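Long-range contact in hypothetical protein EF2904 (Enterococcus faecalis, PDB 2AZ4), which is of uncharacterised function but binds two zinc ions in a metallo-beta-lactamase fold and, judging by its family, may be an RNA-binding exonuclease: residues A[34-39]-A[98-103]. Numbering follows the deposited sequence.
Sequences FDFGTE and SRMINY
With chi1 at 73°, M100 sends CG between its own backbone N and carbonyl carbon, and the extended chain beyond carries SD and CE across one face of the F36 ring. M100 CE sits 3.6 Å from the centroid of the F36 ring, 7° off its normal, a CH-pi contact; M100 SD, 4.4 Å from the same centroid, adds a Met-aromatic one. At the ring's edge, in plane, M100 O lies 3.5 Å from F36 CD2, while I101 CG2 packs on F36 CB. M100 N donates a backbone hydrogen bond to F36 O, 3.1 Å. In the metallo-beta-lactamase fold, 34-39 leaves strand 30-34, whereas segment 98-103 follows directly on the zinc ligands D96 and H97; S98 to I101 forms a type I turn, and D35 OD2 hydrogen-bonds H97 ND1, placing D35 in the second shell of the zinc site. The extended R99 chain brings R99 NH1 into a hydrogen bond with T38 OG1, 3.2 Å and nearly straight (N-H...O 167°), with the oxygen in the guanidinium plane. T38 OG1 in turn donates to E39 O, and D49 pairs with R99 NH2 in a salt bridge. G37 O, buried here beside M100 CE, has no hydrogen-bonding partner in the model.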
loop_
_atom_site.group_PDB
_atom_site.type_symbol
_atom_site.label_atom_id
_atom_site.label_comp_id
_atom_site.label_asym_id
_atom_site.label_seq_id
_atom_site.Cartn_x
_atom_site.Cartn_y
_atom_site.Cartn_z
ATOM N N PHE A 34 9.583 -7.420 9.066
ATOM C CA PHE A 34 8.897 -6.737 7.957
ATOM C C PHE A 34 7.696 -7.587 7.557
ATOM O O PHE A 34 7.761 -8.807 7.621
ATOM C CB PHE A 34 9.821 -6.563 6.738
ATOM C CG PHE A 34 10.538 -7.834 6.322
ATOM C CD1 PHE A 34 11.796 -8.149 6.843
ATOM C CD2 PHE A 34 9.949 -8.720 5.414
ATOM C CE1 PHE A 34 12.452 -9.312 6.483
ATOM C CE2 PHE A 34 10.615 -9.893 5.030
ATOM C CZ PHE A 34 11.851 -10.194 5.568
ATOM N N ASP A 35 6.577 -6.969 7.184
ATOM C CA ASP A 35 6.287 -5.563 7.457
ATOM C C ASP A 35 5.676 -5.477 8.863
ATOM O O ASP A 35 6.181 -6.131 9.785
ATOM C CB ASP A 35 5.351 -5.013 6.363
ATOM C CG ASP A 35 6.045 -4.920 5.005
ATOM O OD1 ASP A 35 7.229 -4.495 4.974
ATOM O OD2 ASP A 35 5.421 -5.232 3.962
ATOM N N PHE A 36 4.617 -4.682 9.043
ATOM C CA PHE A 36 4.045 -4.455 10.379
ATOM C C PHE A 36 2.561 -4.014 10.341
ATOM O O PHE A 36 2.188 -3.019 10.956
ATOM C CB PHE A 36 4.892 -3.421 11.150
ATOM C CG PHE A 36 5.062 -3.757 12.602
ATOM C CD1 PHE A 36 5.853 -4.842 12.983
ATOM C CD2 PHE A 36 4.429 -3.018 13.578
ATOM C CE1 PHE A 36 6.017 -5.175 14.321
ATOM C CE2 PHE A 36 4.583 -3.340 14.939
ATOM C CZ PHE A 36 5.370 -4.422 15.308
ATOM N N GLY A 37 1.744 -4.742 9.578
ATOM C CA GLY A 37 0.314 -4.532 9.554
ATOM C C GLY A 37 -0.339 -5.623 10.366
ATOM O O GLY A 37 0.347 -6.426 11.009
ATOM N N THR A 38 -1.658 -5.643 10.363
ATOM C CA THR A 38 -2.404 -6.696 11.034
ATOM C C THR A 38 -3.058 -7.545 9.974
ATOM O O THR A 38 -3.237 -7.092 8.838
ATOM C CB THR A 38 -3.500 -6.131 12.010
ATOM O OG1 THR A 38 -4.595 -5.595 11.259
ATOM C CG2 THR A 38 -2.928 -5.048 12.898
ATOM N N GLU A 39 -3.407 -8.783 10.323
ATOM C CA GLU A 39 -4.307 -9.557 9.454
ATOM C C GLU A 39 -5.709 -8.966 9.543
ATOM O O GLU A 39 -6.026 -8.258 10.517
ATOM C CB GLU A 39 -4.308 -11.041 9.836
ATOM C CG GLU A 39 -2.943 -11.710 9.658
ATOM C CD GLU A 39 -2.972 -13.230 9.903
ATOM O OE1 GLU A 39 -4.081 -13.808 9.930
ATOM O OE2 GLU A 39 -1.888 -13.842 10.103
ATOM N N SER A 98 1.114 -1.623 7.171
ATOM C CA SER A 98 1.536 -0.550 8.121
ATOM C C SER A 98 0.678 -0.398 9.395
ATOM O O SER A 98 1.070 0.295 10.360
ATOM C CB SER A 98 1.567 0.802 7.380
ATOM O OG SER A 98 0.252 1.161 6.908
ATOM N N ARG A 99 -0.485 -1.057 9.396
ATOM C CA ARG A 99 -1.565 -0.708 10.322
ATOM C C ARG A 99 -1.143 -0.606 11.790
ATOM O O ARG A 99 -1.674 0.221 12.523
ATOM C CB ARG A 99 -2.728 -1.680 10.190
ATOM C CG ARG A 99 -3.981 -1.221 10.872
ATOM C CD ARG A 99 -5.161 -2.141 10.632
ATOM N NE ARG A 99 -6.188 -1.610 11.496
ATOM C CZ ARG A 99 -6.764 -2.239 12.503
ATOM N NH1 ARG A 99 -6.537 -3.527 12.766
ATOM N NH2 ARG A 99 -7.638 -1.557 13.205
ATOM N N MET A 100 -0.217 -1.446 12.235
ATOM C CA MET A 100 0.129 -1.435 13.652
ATOM C C MET A 100 1.453 -0.782 14.024
ATOM O O MET A 100 1.946 -1.019 15.135
ATOM C CB MET A 100 0.000 -2.846 14.292
ATOM C CG MET A 100 1.079 -3.867 13.921
ATOM S SD MET A 100 1.090 -5.345 14.990
ATOM C CE MET A 100 2.399 -6.273 14.177
ATOM N N ILE A 101 2.034 0.052 13.150
ATOM C CA ILE A 101 3.370 0.591 13.473
ATOM C C ILE A 101 3.390 1.355 14.822
ATOM O O ILE A 101 4.420 1.388 15.498
ATOM C CB ILE A 101 4.011 1.452 12.352
ATOM C CG1 ILE A 101 3.101 2.645 11.979
ATOM C CG2 ILE A 101 4.387 0.565 11.130
ATOM C CD1 ILE A 101 3.858 3.723 11.256
ATOM N N ASN A 102 2.251 1.922 15.236
ATOM C CA ASN A 102 2.240 2.666 16.505
ATOM C C ASN A 102 2.415 1.767 17.722
ATOM O O ASN A 102 2.722 2.253 18.819
ATOM C CB ASN A 102 0.985 3.508 16.681
ATOM C CG ASN A 102 0.989 4.765 15.828
ATOM O OD1 ASN A 102 -0.080 5.320 15.509
ATOM N ND2 ASN A 102 2.160 5.251 15.500
ATOM N N TYR A 103 2.235 0.463 17.526
ATOM C CA TYR A 103 2.495 -0.501 18.608
ATOM C C TYR A 103 3.956 -0.953 18.679
ATOM O O TYR A 103 4.363 -1.648 19.621
ATOM C CB TYR A 103 1.581 -1.724 18.472
ATOM C CG TYR A 103 0.153 -1.501 18.921
ATOM C CD1 TYR A 103 -0.258 -0.294 19.520
ATOM C CD2 TYR A 103 -0.797 -2.509 18.748
ATOM C CE1 TYR A 103 -1.598 -0.115 19.939
ATOM C CE2 TYR A 103 -2.108 -2.347 19.165
ATOM C CZ TYR A 103 -2.509 -1.160 19.751
ATOM O OH TYR A 103 -3.835 -1.042 20.148
#